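PDB 3EAF: ABC transporter, substrate binding protein from Aeropyrum pernix, which probably captures a small solute between its two lobes and delivers it to the membrane components of an ABC importer. Local coordinates for residues T14-D19 with L179-T184; L30-F35 with W298-A303; E66-F71 with I78-W83; K163-S168 with S373-A378. One frame throughout, in Å; residues are numbered along the deposited sequence.

The four contacts sample both lobes of a periplasmic-binding-protein fold. Contacts 2 and 3 lie in the lobe built on strand 3-11 and its neighbours: contact 3 packs helix 61-74 on one face of the sheet through Ile80, while the helices of contact 2 meet the other face, where Phe32 CZ reaches Ile81 CG1 at 3.8 Å and Leu300 CD1 reaches Ala79 CB at 3.9 Å. Contact 4 belongs to the other lobe, its nearest atoms about 16 Å from contact 2. Contact 1 spans the two lobes and meets contact 3 through Thr17 OG1 and Trp83 NE1, 2.8 Å apart. A glycerol lies about 4 Å from the Thr17 side chain, whereas the magnesium ligand Tyr341 is about 10 Å from Leu300, side chain to side chain.

Contact 1: residues T14-D19 with L179-T184; sequences TGPTSD and LPLRAT
One water oxygen is shared by the two backbones, donating to Pro16 O at 2.8 Å and to Leu181 O at 3.0 Å. No direct hydrogen bond joins the segments, so this water supplies their polar link. Around it the contact is small and made by packing alone, burying 164 Å² in total. Leu181 CD2 touches Pro16 CB at 4.0 Å and also meets Thr17 CG2. The leucine CG is anti to its backbone N (chi1 -176°), which carries this methyl toward residues 16 and 17. Arg182 runs alongside the proline, extended from CG to NE, and lays one face of its guanidinium against Pro16 CB, with NH2 3.7 Å from Pro16 CG. This is contact of a hydrocarbon ring with a flat cation.

The proline is held in a type I turn from Gly15 to Ser18. Gly15 O accepts twice, from Ser18 N and from Ser18 OG at 2.6 Å, the hydroxyl approaching in the carbonyl plane at a C=O...O angle of 147°. Thr17 OG1 is tied to Asp12 and Trp83, two bonds that help hold the rotation placing CG2 beside Leu181 CD2.

Thr17 is the N-cap residue of helix 18-38 in the lobe of strand 3-11. Its partner, 179-184, links strand 171-178 to helix 185-196 in the other lobe. The contact therefore bridges the interlobe cleft, where relatives bind their ligands, and Asp19, bonded to Thr208 and Ser210, continues the bridge to the start of helix 209-222.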
loop_
_atom_site.group_PDB
_atom_site.type_symbol
_atom_site.label_atom_id
_atom_site.label_comp_id
_atom_site.label_asym_id
_atom_site.label_seq_id
_atom_site.Cartn_x
_atom_site.Cartn_y
_atom_site.Cartn_z
ATOM N N THR A 14 -6.042 14.149 -7.386
ATOM C CA THR A 14 -7.300 14.663 -7.932
ATOM C C THR A 14 -8.153 13.597 -8.624
ATOM O O THR A 14 -9.299 13.867 -8.995
ATOM C CB THR A 14 -7.045 15.820 -8.937
ATOM O OG1 THR A 14 -6.066 15.414 -9.907
ATOM C CG2 THR A 14 -6.569 17.081 -8.205
ATOM N N GLY A 15 -7.595 12.402 -8.801
ATOM C CA GLY A 15 -8.281 11.315 -9.511
ATOM C C GLY A 15 -9.059 10.341 -8.636
ATOM O O GLY A 15 -9.351 10.633 -7.472
ATOM N N PRO A 16 -9.399 9.161 -9.192
ATOM C CA PRO A 16 -10.301 8.209 -8.531
ATOM C C PRO A 16 -9.702 7.500 -7.309
ATOM O O PRO A 16 -10.437 6.837 -6.567
ATOM C CB PRO A 16 -10.605 7.199 -9.637
ATOM C CG PRO A 16 -9.386 7.230 -10.498
ATOM C CD PRO A 16 -8.952 8.665 -10.507
ATOM N N THR A 17 -8.388 7.626 -7.109
ATOM C CA THR A 17 -7.750 7.069 -5.920
ATOM C C THR A 17 -7.170 8.181 -5.032
ATOM O O THR A 17 -6.338 7.916 -4.161
ATOM C CB THR A 17 -6.667 6.003 -6.253
ATOM O OG1 THR A 17 -5.552 6.618 -6.914
ATOM C CG2 THR A 17 -7.236 4.851 -7.111
ATOM N N SER A 18 -7.632 9.416 -5.237
ATOM C CA SER A 18 -7.192 10.541 -4.405
ATOM C C SER A 18 -7.784 10.500 -2.989
ATOM O O SER A 18 -7.282 11.175 -2.091
ATOM C CB SER A 18 -7.450 11.894 -5.082
ATOM O OG SER A 18 -8.815 12.066 -5.422
ATOM N N ASP A 19 -8.839 9.703 -2.794
ATOM C CA ASP A 19 -9.360 9.418 -1.450
ATOM C C ASP A 19 -8.236 8.958 -0.500
ATOM O O ASP A 19 -8.211 9.338 0.677
ATOM C CB ASP A 19 -10.532 8.408 -1.482
ATOM C CG ASP A 19 -10.203 7.093 -2.219
ATOM O OD1 ASP A 19 -9.067 6.901 -2.708
ATOM O OD2 ASP A 19 -11.115 6.238 -2.320
ATOM N N LEU A 179 -17.680 -4.511 -8.404
ATOM C CA LEU A 179 -17.853 -3.208 -7.775
ATOM C C LEU A 179 -16.880 -2.214 -8.407
ATOM O O LEU A 179 -15.664 -2.387 -8.291
ATOM C CB LEU A 179 -17.630 -3.293 -6.261
ATOM C CG LEU A 179 -17.774 -1.981 -5.481
ATOM C CD1 LEU A 179 -19.235 -1.577 -5.333
ATOM C CD2 LEU A 179 -17.102 -2.114 -4.118
ATOM N N PRO A 180 -17.410 -1.185 -9.094
ATOM C CA PRO A 180 -16.541 -0.220 -9.761
ATOM C C PRO A 180 -15.646 0.536 -8.782
ATOM O O PRO A 180 -16.049 0.796 -7.645
ATOM C CB PRO A 180 -17.532 0.743 -10.427
ATOM C CG PRO A 180 -18.792 -0.067 -10.583
ATOM C CD PRO A 180 -18.833 -0.869 -9.313
ATOM N N LEU A 181 -14.440 0.886 -9.228
ATOM C CA LEU A 181 -13.553 1.752 -8.443
ATOM C C LEU A 181 -14.227 3.092 -8.129
ATOM O O LEU A 181 -14.030 3.662 -7.047
ATOM C CB LEU A 181 -12.231 1.980 -9.188
ATOM C CG LEU A 181 -11.117 2.794 -8.509
ATOM C CD1 LEU A 181 -10.429 1.983 -7.399
ATOM C CD2 LEU A 181 -10.101 3.271 -9.551
ATOM N N ARG A 182 -15.027 3.581 -9.075
ATOM C CA ARG A 182 -15.764 4.836 -8.916
ATOM C C ARG A 182 -17.231 4.569 -8.566
ATOM O O ARG A 182 -18.121 5.313 -8.979
ATOM C CB ARG A 182 -15.685 5.671 -10.198
ATOM C CG ARG A 182 -14.286 6.054 -10.649
ATOM C CD ARG A 182 -14.295 6.383 -12.144
ATOM N NE ARG A 182 -12.951 6.602 -12.682
ATOM C CZ ARG A 182 -12.135 5.642 -13.110
ATOM N NH1 ARG A 182 -12.500 4.365 -13.066
ATOM N NH2 ARG A 182 -10.938 5.960 -13.579
ATOM N N ALA A 183 -17.466 3.514 -7.790
ATOM C CA ALA A 183 -18.807 3.083 -7.408
ATOM C C ALA A 183 -19.685 4.202 -6.853
ATOM O O ALA A 183 -19.254 4.980 -6.006
ATOM C CB ALA A 183 -18.718 1.949 -6.389
ATOM N N THR A 184 -20.921 4.261 -7.336
ATOM C CA THR A 184 -21.956 5.085 -6.722
ATOM C C THR A 184 -22.585 4.305 -5.566
ATOM O O THR A 184 -22.329 3.105 -5.406
ATOM C CB THR A 184 -23.066 5.438 -7.732
ATOM O OG1 THR A 184 -23.718 4.236 -8.161
ATOM C CG2 THR A 184 -22.493 6.163 -8.956
HETATM O O HOH W 1 -13.157 6.529 -7.286
#

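Contact 2: residues L30-F35 with W298-A303; sequences LAFKYF and WLLIKA
Phe35 lays the tip of its ring over the indole of Trp298: CZ stands 3.2 Å above the indole plane, toward its rim, and comes within 3.4 Å of Trp298 CD1. The phenyl ring and the five-membered ring have centroids 4.4 Å apart and planes inclined at 38°, an oblique pairing intermediate between parallel and perpendicular. Ile301 packs against the base of the same phenylalanine, its CG1 3.6 Å from Phe35 CD2 and its CG2 over the rim of one ring face. Tyr34 CD2 lies over the centre of the opposite face, so both faces have a neighbour, and Tyr34 is itself tethered through OH to Glu274. With CG beside the backbone N (chi1 -66°), Phe35 leans across the gap to the second helix. A lighter touch is made by Leu300 CD2, 4.4 Å from Phe32 CE1 at the edge of a ring that also stacks on Tyr52.

The helix axes approach to 10.5 Å at 35°, separated by these large side chains. Helices 18-38 and 288-304 thus pack side by side on one face of a sheet. Such a layer, here completed by a helix from late in the chain, fits the alpha/beta lobe of periplasmic binding proteins.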
loop_
_atom_site.group_PDB
_atom_site.type_symbol
_atom_site.label_atom_id
_atom_site.label_comp_id
_atom_site.label_asym_id
_atom_site.label_seq_id
_atom_site.Cartn_x
_atom_site.Cartn_y
_atom_site.Cartn_z
ATOM N N LEU A 30 6.249 15.588 3.319
ATOM C CA LEU A 30 6.732 15.731 4.693
ATOM C C LEU A 30 8.080 15.051 4.883
ATOM O O LEU A 30 8.990 15.632 5.465
ATOM C CB LEU A 30 5.737 15.164 5.703
ATOM C CG LEU A 30 4.604 16.061 6.203
ATOM C CD1 LEU A 30 3.828 15.299 7.266
ATOM C CD2 LEU A 30 5.129 17.398 6.747
ATOM N N ALA A 31 8.201 13.824 4.381
ATOM C CA ALA A 31 9.436 13.039 4.512
ATOM C C ALA A 31 10.618 13.647 3.761
ATOM O O ALA A 31 11.718 13.730 4.309
ATOM C CB ALA A 31 9.205 11.595 4.072
ATOM N N PHE A 32 10.392 14.065 2.518
ATOM C CA PHE A 32 11.427 14.751 1.747
ATOM C C PHE A 32 11.937 15.991 2.491
ATOM O O PHE A 32 13.151 16.180 2.651
ATOM C CB PHE A 32 10.910 15.149 0.366
ATOM C CG PHE A 32 10.896 14.020 -0.641
ATOM C CD1 PHE A 32 12.050 13.272 -0.898
ATOM C CD2 PHE A 32 9.737 13.737 -1.364
ATOM C CE1 PHE A 32 12.039 12.234 -1.845
ATOM C CE2 PHE A 32 9.710 12.700 -2.319
ATOM C CZ PHE A 32 10.861 11.954 -2.561
ATOM N N LYS A 33 11.011 16.824 2.956
ATOM C CA LYS A 33 11.387 18.057 3.640
ATOM C C LYS A 33 12.084 17.751 4.965
ATOM O O LYS A 33 13.078 18.399 5.304
ATOM C CB LYS A 33 10.173 18.961 3.867
ATOM C CG LYS A 33 9.542 19.500 2.583
ATOM C CD LYS A 33 8.261 20.242 2.906
ATOM C CE LYS A 33 7.688 20.973 1.694
ATOM N NZ LYS A 33 6.543 21.823 2.120
ATOM N N TYR A 34 11.571 16.754 5.688
ATOM C CA TYR A 34 12.120 16.353 6.987
ATOM C C TYR A 34 13.560 15.899 6.890
ATOM O O TYR A 34 14.433 16.481 7.537
ATOM C CB TYR A 34 11.275 15.253 7.631
ATOM C CG TYR A 34 11.745 14.808 9.004
ATOM C CD1 TYR A 34 11.528 15.603 10.133
ATOM C CD2 TYR A 34 12.397 13.590 9.175
ATOM C CE1 TYR A 34 11.952 15.191 11.396
ATOM C CE2 TYR A 34 12.829 13.168 10.435
ATOM C CZ TYR A 34 12.600 13.967 11.539
ATOM O OH TYR A 34 13.023 13.548 12.781
ATOM N N PHE A 35 13.810 14.871 6.082
ATOM C CA PHE A 35 15.147 14.292 5.995
ATOM C C PHE A 35 16.155 15.234 5.331
ATOM O O PHE A 35 17.325 15.274 5.735
ATOM C CB PHE A 35 15.115 12.907 5.339
ATOM C CG PHE A 35 14.383 11.868 6.158
ATOM C CD1 PHE A 35 14.893 11.441 7.383
ATOM C CD2 PHE A 35 13.181 11.325 5.708
ATOM C CE1 PHE A 35 14.220 10.488 8.146
ATOM C CE2 PHE A 35 12.498 10.363 6.465
ATOM C CZ PHE A 35 13.016 9.951 7.683
ATOM N N TRP A 298 11.245 7.282 3.229
ATOM C CA TRP A 298 12.202 6.861 4.257
ATOM C C TRP A 298 13.020 5.658 3.803
ATOM O O TRP A 298 14.217 5.581 4.088
ATOM C CB TRP A 298 11.490 6.522 5.568
ATOM C CG TRP A 298 12.353 6.620 6.810
ATOM C CD1 TRP A 298 13.719 6.769 6.875
ATOM C CD2 TRP A 298 11.897 6.557 8.166
ATOM N NE1 TRP A 298 14.129 6.822 8.190
ATOM C CE2 TRP A 298 13.032 6.686 9.001
ATOM C CE3 TRP A 298 10.633 6.402 8.760
ATOM C CZ2 TRP A 298 12.942 6.660 10.400
ATOM C CZ3 TRP A 298 10.547 6.389 10.157
ATOM C CH2 TRP A 298 11.695 6.526 10.954
ATOM N N LEU A 299 12.375 4.714 3.117
ATOM C CA LEU A 299 13.086 3.563 2.576
ATOM C C LEU A 299 14.190 4.015 1.619
ATOM O O LEU A 299 15.291 3.473 1.642
ATOM C CB LEU A 299 12.122 2.584 1.877
ATOM C CG LEU A 299 12.748 1.297 1.311
ATOM C CD1 LEU A 299 13.215 0.361 2.440
ATOM C CD2 LEU A 299 11.782 0.579 0.374
ATOM N N LEU A 300 13.888 5.005 0.779
ATOM C CA LEU A 300 14.886 5.606 -0.104
ATOM C C LEU A 300 16.048 6.238 0.684
ATOM O O LEU A 300 17.220 6.040 0.340
ATOM C CB LEU A 300 14.230 6.647 -1.024
ATOM C CG LEU A 300 15.141 7.488 -1.916
ATOM C CD1 LEU A 300 15.836 6.616 -2.961
ATOM C CD2 LEU A 300 14.357 8.613 -2.574
ATOM N N ILE A 301 15.716 6.995 1.726
ATOM C CA ILE A 301 16.717 7.624 2.600
ATOM C C ILE A 301 17.681 6.586 3.169
ATOM O O ILE A 301 18.900 6.784 3.154
ATOM C CB ILE A 301 16.050 8.396 3.784
ATOM C CG1 ILE A 301 15.121 9.512 3.277
ATOM C CG2 ILE A 301 17.097 8.925 4.771
ATOM C CD1 ILE A 301 15.715 10.420 2.226
ATOM N N LYS A 302 17.130 5.475 3.657
ATOM C CA LYS A 302 17.944 4.393 4.213
ATOM C C LYS A 302 18.877 3.794 3.157
ATOM O O LYS A 302 20.031 3.477 3.458
ATOM C CB LYS A 302 17.060 3.327 4.881
ATOM C CG LYS A 302 16.280 3.838 6.106
ATOM C CD LYS A 302 16.933 3.476 7.445
ATOM C CE LYS A 302 16.043 3.889 8.602
ATOM N NZ LYS A 302 16.431 3.300 9.906
ATOM N N ALA A 303 18.389 3.668 1.920
ATOM C CA ALA A 303 19.222 3.205 0.802
ATOM C C ALA A 303 20.410 4.152 0.563
ATOM O O ALA A 303 21.543 3.706 0.438
ATOM C CB ALA A 303 18.389 3.054 -0.472
#

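Contact 3: residues E66-F71 with I78-W83; sequences EYYREF and IAIIGW
The rings of Tyr68 and Phe71 receive the tip of Ile80 in different ways. At the tyrosine, the isoleucine methyl CD1 lies at the ring edge, close to its plane, 3.5 Å from Tyr68 CD1 and slightly farther from CE1. At the phenylalanine the same methyl comes in obliquely, 3.8 Å from Phe71 CD2, and Ile80 CG1 follows at 3.9 Å from that atom. One face of the Phe71 ring carries Tyr67 O, 3.2 Å above the plane near the rim; this carbonyl also accepts the helical bond from Phe71 N.

Ile80 has CG1 beside its backbone N (chi1 -66°) and continues nearly straight to CD1 (chi2 164°), so the terminal methyl reaches both rings, which lie one helical turn apart. The contact is wholly apolar and buried, with 132 Å² covered. The polar end of Tyr68 is satisfied by Asp98 through OH, which helps set where the ring edge lies.

Helix 61-74 is the crossing helix of a beta-alpha-beta unit, joining strand 47-56 to the parallel strand 79-82, with strand 3-11 between them in the sheet. Phe71 rests on Ile53 and Arg55 of the first strand as well as on Ile80. Tyr68 packs on Leu91, Gln94 and Val95, filling the seam toward helix 85-98.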
loop_
_atom_site.group_PDB
_atom_site.type_symbol
_atom_site.label_atom_id
_atom_site.label_comp_id
_atom_site.label_asym_id
_atom_site.label_seq_id
_atom_site.Cartn_x
_atom_site.Cartn_y
_atom_site.Cartn_z
ATOM N N GLU A 66 3.852 9.850 -19.543
ATOM C CA GLU A 66 4.358 11.180 -19.899
ATOM C C GLU A 66 5.259 11.779 -18.805
ATOM O O GLU A 66 6.347 12.295 -19.096
ATOM C CB GLU A 66 3.196 12.117 -20.238
ATOM C CG GLU A 66 2.610 11.858 -21.630
ATOM C CD GLU A 66 1.189 12.368 -21.804
ATOM O OE1 GLU A 66 0.592 12.881 -20.832
ATOM O OE2 GLU A 66 0.663 12.244 -22.931
ATOM N N TYR A 67 4.811 11.699 -17.553
ATOM C CA TYR A 67 5.608 12.186 -16.426
ATOM C C TYR A 67 6.849 11.339 -16.161
ATOM O O TYR A 67 7.863 11.861 -15.689
ATOM C CB TYR A 67 4.762 12.316 -15.161
ATOM C CG TYR A 67 3.748 13.439 -15.198
ATOM C CD1 TYR A 67 4.018 14.636 -15.864
ATOM C CD2 TYR A 67 2.520 13.317 -14.547
ATOM C CE1 TYR A 67 3.085 15.674 -15.892
ATOM C CE2 TYR A 67 1.594 14.351 -14.559
ATOM C CZ TYR A 67 1.880 15.522 -15.241
ATOM O OH TYR A 67 0.962 16.550 -15.259
ATOM N N TYR A 68 6.775 10.045 -16.467
ATOM C CA TYR A 68 7.948 9.172 -16.372
ATOM C C TYR A 68 9.052 9.621 -17.327
ATOM O O TYR A 68 10.215 9.731 -16.935
ATOM C CB TYR A 68 7.609 7.703 -16.657
ATOM C CG TYR A 68 8.861 6.846 -16.650
ATOM C CD1 TYR A 68 9.471 6.493 -15.443
ATOM C CD2 TYR A 68 9.467 6.432 -17.844
ATOM C CE1 TYR A 68 10.638 5.735 -15.419
ATOM C CE2 TYR A 68 10.648 5.665 -17.826
ATOM C CZ TYR A 68 11.221 5.324 -16.611
ATOM O OH TYR A 68 12.371 4.567 -16.561
ATOM N N ARG A 69 8.676 9.866 -18.583
ATOM C CA ARG A 69 9.619 10.357 -19.579
ATOM C C ARG A 69 10.205 11.714 -19.162
ATOM O O ARG A 69 11.399 11.924 -19.298
ATOM C CB ARG A 69 8.994 10.390 -20.981
ATOM C CG ARG A 69 8.721 8.985 -21.555
ATOM C CD ARG A 69 8.326 8.999 -23.038
ATOM N NE ARG A 69 7.098 9.760 -23.289
ATOM C CZ ARG A 69 5.868 9.248 -23.262
ATOM N NH1 ARG A 69 5.668 7.958 -22.991
ATOM N NH2 ARG A 69 4.826 10.033 -23.506
ATOM N N GLU A 70 9.368 12.595 -18.610
ATOM C CA GLU A 70 9.820 13.872 -18.048
ATOM C C GLU A 70 10.821 13.686 -16.900
ATOM O O GLU A 70 11.879 14.318 -16.890
ATOM C CB GLU A 70 8.633 14.726 -17.575
ATOM C CG GLU A 70 9.054 16.072 -16.968
ATOM C CD GLU A 70 7.886 16.962 -16.550
ATOM O OE1 GLU A 70 6.837 16.444 -16.110
ATOM O OE2 GLU A 70 8.030 18.201 -16.639
ATOM N N PHE A 71 10.479 12.834 -15.932
ATOM C CA PHE A 71 11.392 12.517 -14.827
ATOM C C PHE A 71 12.758 12.069 -15.357
ATOM O O PHE A 71 13.792 12.568 -14.912
ATOM C CB PHE A 71 10.821 11.413 -13.917
ATOM C CG PHE A 71 9.675 11.849 -13.035
ATOM C CD1 PHE A 71 9.513 13.177 -12.654
ATOM C CD2 PHE A 71 8.777 10.900 -12.544
ATOM C CE1 PHE A 71 8.454 13.554 -11.820
ATOM C CE2 PHE A 71 7.718 11.265 -11.717
ATOM C CZ PHE A 71 7.555 12.595 -11.352
ATOM N N ILE A 78 17.104 9.478 -10.400
ATOM C CA ILE A 78 17.707 8.169 -10.121
ATOM C C ILE A 78 16.754 7.291 -9.316
ATOM O O ILE A 78 17.047 6.126 -9.037
ATOM C CB ILE A 78 19.090 8.269 -9.388
ATOM C CG1 ILE A 78 18.979 9.073 -8.086
ATOM C CG2 ILE A 78 20.154 8.869 -10.315
ATOM C CD1 ILE A 78 20.162 8.888 -7.155
ATOM N N ALA A 79 15.619 7.871 -8.936
ATOM C CA ALA A 79 14.597 7.163 -8.177
ATOM C C ALA A 79 13.246 7.846 -8.361
ATOM O O ALA A 79 13.184 9.050 -8.602
ATOM C CB ALA A 79 14.973 7.096 -6.686
ATOM N N ILE A 80 12.177 7.058 -8.265
ATOM C CA ILE A 80 10.811 7.571 -8.305
ATOM C C ILE A 80 10.007 6.966 -7.169
ATOM O O ILE A 80 10.045 5.746 -6.939
ATOM C CB ILE A 80 10.101 7.261 -9.653
ATOM C CG1 ILE A 80 10.779 8.016 -10.801
ATOM C CG2 ILE A 80 8.610 7.639 -9.587
ATOM C CD1 ILE A 80 10.421 7.484 -12.199
ATOM N N ILE A 81 9.298 7.834 -6.456
ATOM C CA ILE A 81 8.312 7.430 -5.471
ATOM C C ILE A 81 6.982 7.452 -6.205
ATOM O O ILE A 81 6.462 8.528 -6.535
ATOM C CB ILE A 81 8.307 8.389 -4.251
ATOM C CG1 ILE A 81 9.712 8.469 -3.617
ATOM C CG2 ILE A 81 7.214 7.999 -3.231
ATOM C CD1 ILE A 81 10.236 7.162 -2.995
ATOM N N GLY A 82 6.451 6.264 -6.489
ATOM C CA GLY A 82 5.313 6.128 -7.392
ATOM C C GLY A 82 3.998 5.734 -6.751
ATOM O O GLY A 82 3.859 5.743 -5.524
ATOM N N TRP A 83 3.037 5.363 -7.597
ATOM C CA TRP A 83 1.660 5.175 -7.159
ATOM C C TRP A 83 0.981 3.899 -7.713
ATOM O O TRP A 83 1.131 2.823 -7.136
ATOM C CB TRP A 83 0.830 6.450 -7.427
ATOM C CG TRP A 83 -0.589 6.365 -6.933
ATOM C CD1 TRP A 83 -1.724 6.258 -7.694
ATOM C CD2 TRP A 83 -1.021 6.352 -5.564
ATOM N NE1 TRP A 83 -2.837 6.181 -6.879
ATOM C CE2 TRP A 83 -2.432 6.243 -5.569
ATOM C CE3 TRP A 83 -0.351 6.425 -4.333
ATOM C CZ2 TRP A 83 -3.185 6.199 -4.389
ATOM C CZ3 TRP A 83 -1.104 6.385 -3.157
ATOM C CH2 TRP A 83 -2.506 6.266 -3.197
#

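Contact 4: residues K163-S168 with S373-A378; sequences KKAAPS and SQVDCA
The residue just ahead of the N-cap of helix 377-382, Val375, packs on Ala165 of residues 163-168, which carry the last part of helix 159-165 and the helically folded residues after it; the two CA atoms are 6.7 Å apart. Both elements belong to the second alpha/beta lobe of the binding-protein fold. Asp376 is the N-cap residue, its carboxylate capping a backbone N farther on and forming a salt bridge with Arg379. It also centres an inverse gamma turn, closed by a weak bond from Cys377 N to Val375 O. The valine, first residue of this turn, points its side chain toward 163-168.

The contact is small, 92 Å², and each branch of Val375 has its own partner. CG1, anti to the backbone N (chi1 -177°), reaches Ala165 CB at 3.6 Å, while CG2 faces Ser168. Helix 124-139 backs the junction, its Cys129 touching both Ala165 and Cys377, and Lys164 adds a cation-pi interaction with Tyr380.

Past Ala165, the serine hydroxyl folds back three residues to a carbonyl: Ser168 OG donates to Ala165 O at 2.9 Å, with a C=O...O angle of 136° and a tilt of 15° from the carbonyl plane. With OG held there, it lies 3.9 Å from Val375 CG2.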
loop_
_atom_site.group_PDB
_atom_site.type_symbol
_atom_site.label_atom_id
_atom_site.label_comp_id
_atom_site.label_asym_id
_atom_site.label_seq_id
_atom_site.Cartn_x
_atom_site.Cartn_y
_atom_site.Cartn_z
ATOM N N LYS A 163 -8.278 -16.960 -4.781
ATOM C CA LYS A 163 -9.018 -18.140 -5.255
ATOM C C LYS A 163 -8.218 -19.436 -5.098
ATOM O O LYS A 163 -8.773 -20.470 -4.715
ATOM C CB LYS A 163 -9.487 -17.962 -6.704
ATOM C CG LYS A 163 -10.635 -16.966 -6.872
ATOM C CD LYS A 163 -10.904 -16.669 -8.341
ATOM C CE LYS A 163 -11.930 -15.567 -8.490
ATOM N NZ LYS A 163 -12.474 -15.456 -9.872
ATOM N N LYS A 164 -6.919 -19.374 -5.373
ATOM C CA LYS A 164 -6.054 -20.550 -5.265
ATOM C C LYS A 164 -5.829 -20.961 -3.809
ATOM O O LYS A 164 -5.889 -22.149 -3.483
ATOM C CB LYS A 164 -4.718 -20.318 -5.986
ATOM C CG LYS A 164 -3.816 -21.555 -6.082
ATOM C CD LYS A 164 -2.722 -21.353 -7.130
ATOM C CE LYS A 164 -1.724 -22.516 -7.150
ATOM N NZ LYS A 164 -2.395 -23.830 -7.312
ATOM N N ALA A 165 -5.590 -19.976 -2.944
ATOM C CA ALA A 165 -5.308 -20.217 -1.527
ATOM C C ALA A 165 -6.556 -20.538 -0.708
ATOM O O ALA A 165 -6.463 -21.211 0.320
ATOM C CB ALA A 165 -4.595 -19.016 -0.921
ATOM N N ALA A 166 -7.711 -20.051 -1.163
ATOM C CA ALA A 166 -8.949 -20.112 -0.382
ATOM C C ALA A 166 -9.321 -21.503 0.179
ATOM O O ALA A 166 -9.614 -21.609 1.371
ATOM C CB ALA A 166 -10.130 -19.493 -1.158
ATOM N N PRO A 167 -9.305 -22.566 -0.666
ATOM C CA PRO A 167 -9.633 -23.894 -0.138
ATOM C C PRO A 167 -8.767 -24.289 1.054
ATOM O O PRO A 167 -9.300 -24.759 2.061
ATOM C CB PRO A 167 -9.371 -24.819 -1.332
ATOM C CG PRO A 167 -9.596 -23.942 -2.527
ATOM C CD PRO A 167 -9.021 -22.622 -2.116
ATOM N N SER A 168 -7.456 -24.066 0.960
ATOM C CA SER A 168 -6.527 -24.444 2.029
ATOM C C SER A 168 -6.702 -23.598 3.292
ATOM O O SER A 168 -6.198 -23.952 4.363
ATOM C CB SER A 168 -5.074 -24.419 1.536
ATOM O OG SER A 168 -4.587 -23.095 1.366
ATOM N N SER A 373 2.650 -20.594 6.248
ATOM C CA SER A 373 3.951 -20.602 5.578
ATOM C C SER A 373 3.938 -21.337 4.231
ATOM O O SER A 373 4.688 -20.982 3.320
ATOM C CB SER A 373 5.009 -21.220 6.494
ATOM O OG SER A 373 5.090 -20.509 7.721
ATOM N N GLN A 374 3.083 -22.348 4.112
ATOM C CA GLN A 374 3.071 -23.218 2.935
ATOM C C GLN A 374 2.333 -22.601 1.743
ATOM O O GLN A 374 2.411 -23.114 0.626
ATOM C CB GLN A 374 2.523 -24.618 3.293
ATOM C CG GLN A 374 1.113 -24.641 3.933
ATOM C CD GLN A 374 0.863 -25.845 4.857
ATOM O OE1 GLN A 374 1.565 -26.859 4.804
ATOM N NE2 GLN A 374 -0.160 -25.730 5.703
ATOM N N VAL A 375 1.635 -21.491 1.984
ATOM C CA VAL A 375 0.836 -20.828 0.952
ATOM C C VAL A 375 1.686 -19.758 0.271
ATOM O O VAL A 375 2.027 -18.735 0.877
ATOM C CB VAL A 375 -0.448 -20.199 1.538
ATOM C CG1 VAL A 375 -1.300 -19.588 0.432
ATOM C CG2 VAL A 375 -1.248 -21.234 2.332
ATOM N N ASP A 376 2.043 -20.011 -0.982
ATOM C CA ASP A 376 2.904 -19.099 -1.723
ATOM C C ASP A 376 2.069 -18.079 -2.500
ATOM O O ASP A 376 2.021 -18.098 -3.736
ATOM C CB ASP A 376 3.843 -19.873 -2.645
ATOM C CG ASP A 376 5.109 -19.098 -2.978
ATOM O OD1 ASP A 376 5.165 -17.868 -2.755
ATOM O OD2 ASP A 376 6.058 -19.727 -3.476
ATOM N N CYS A 377 1.410 -17.199 -1.747
ATOM C CA CYS A 377 0.524 -16.167 -2.288
ATOM C C CYS A 377 1.177 -15.359 -3.408
ATOM O O CYS A 377 0.573 -15.143 -4.464
ATOM C CB CYS A 377 0.092 -15.214 -1.172
ATOM S SG CYS A 377 -0.039 -15.968 0.462
ATOM N N ALA A 378 2.408 -14.918 -3.160
ATOM C CA ALA A 378 3.158 -14.087 -4.095
ATOM C C ALA A 378 3.350 -14.782 -5.434
ATOM O O ALA A 378 2.973 -14.243 -6.474
ATOM C CB ALA A 378 4.504 -13.707 -3.500
#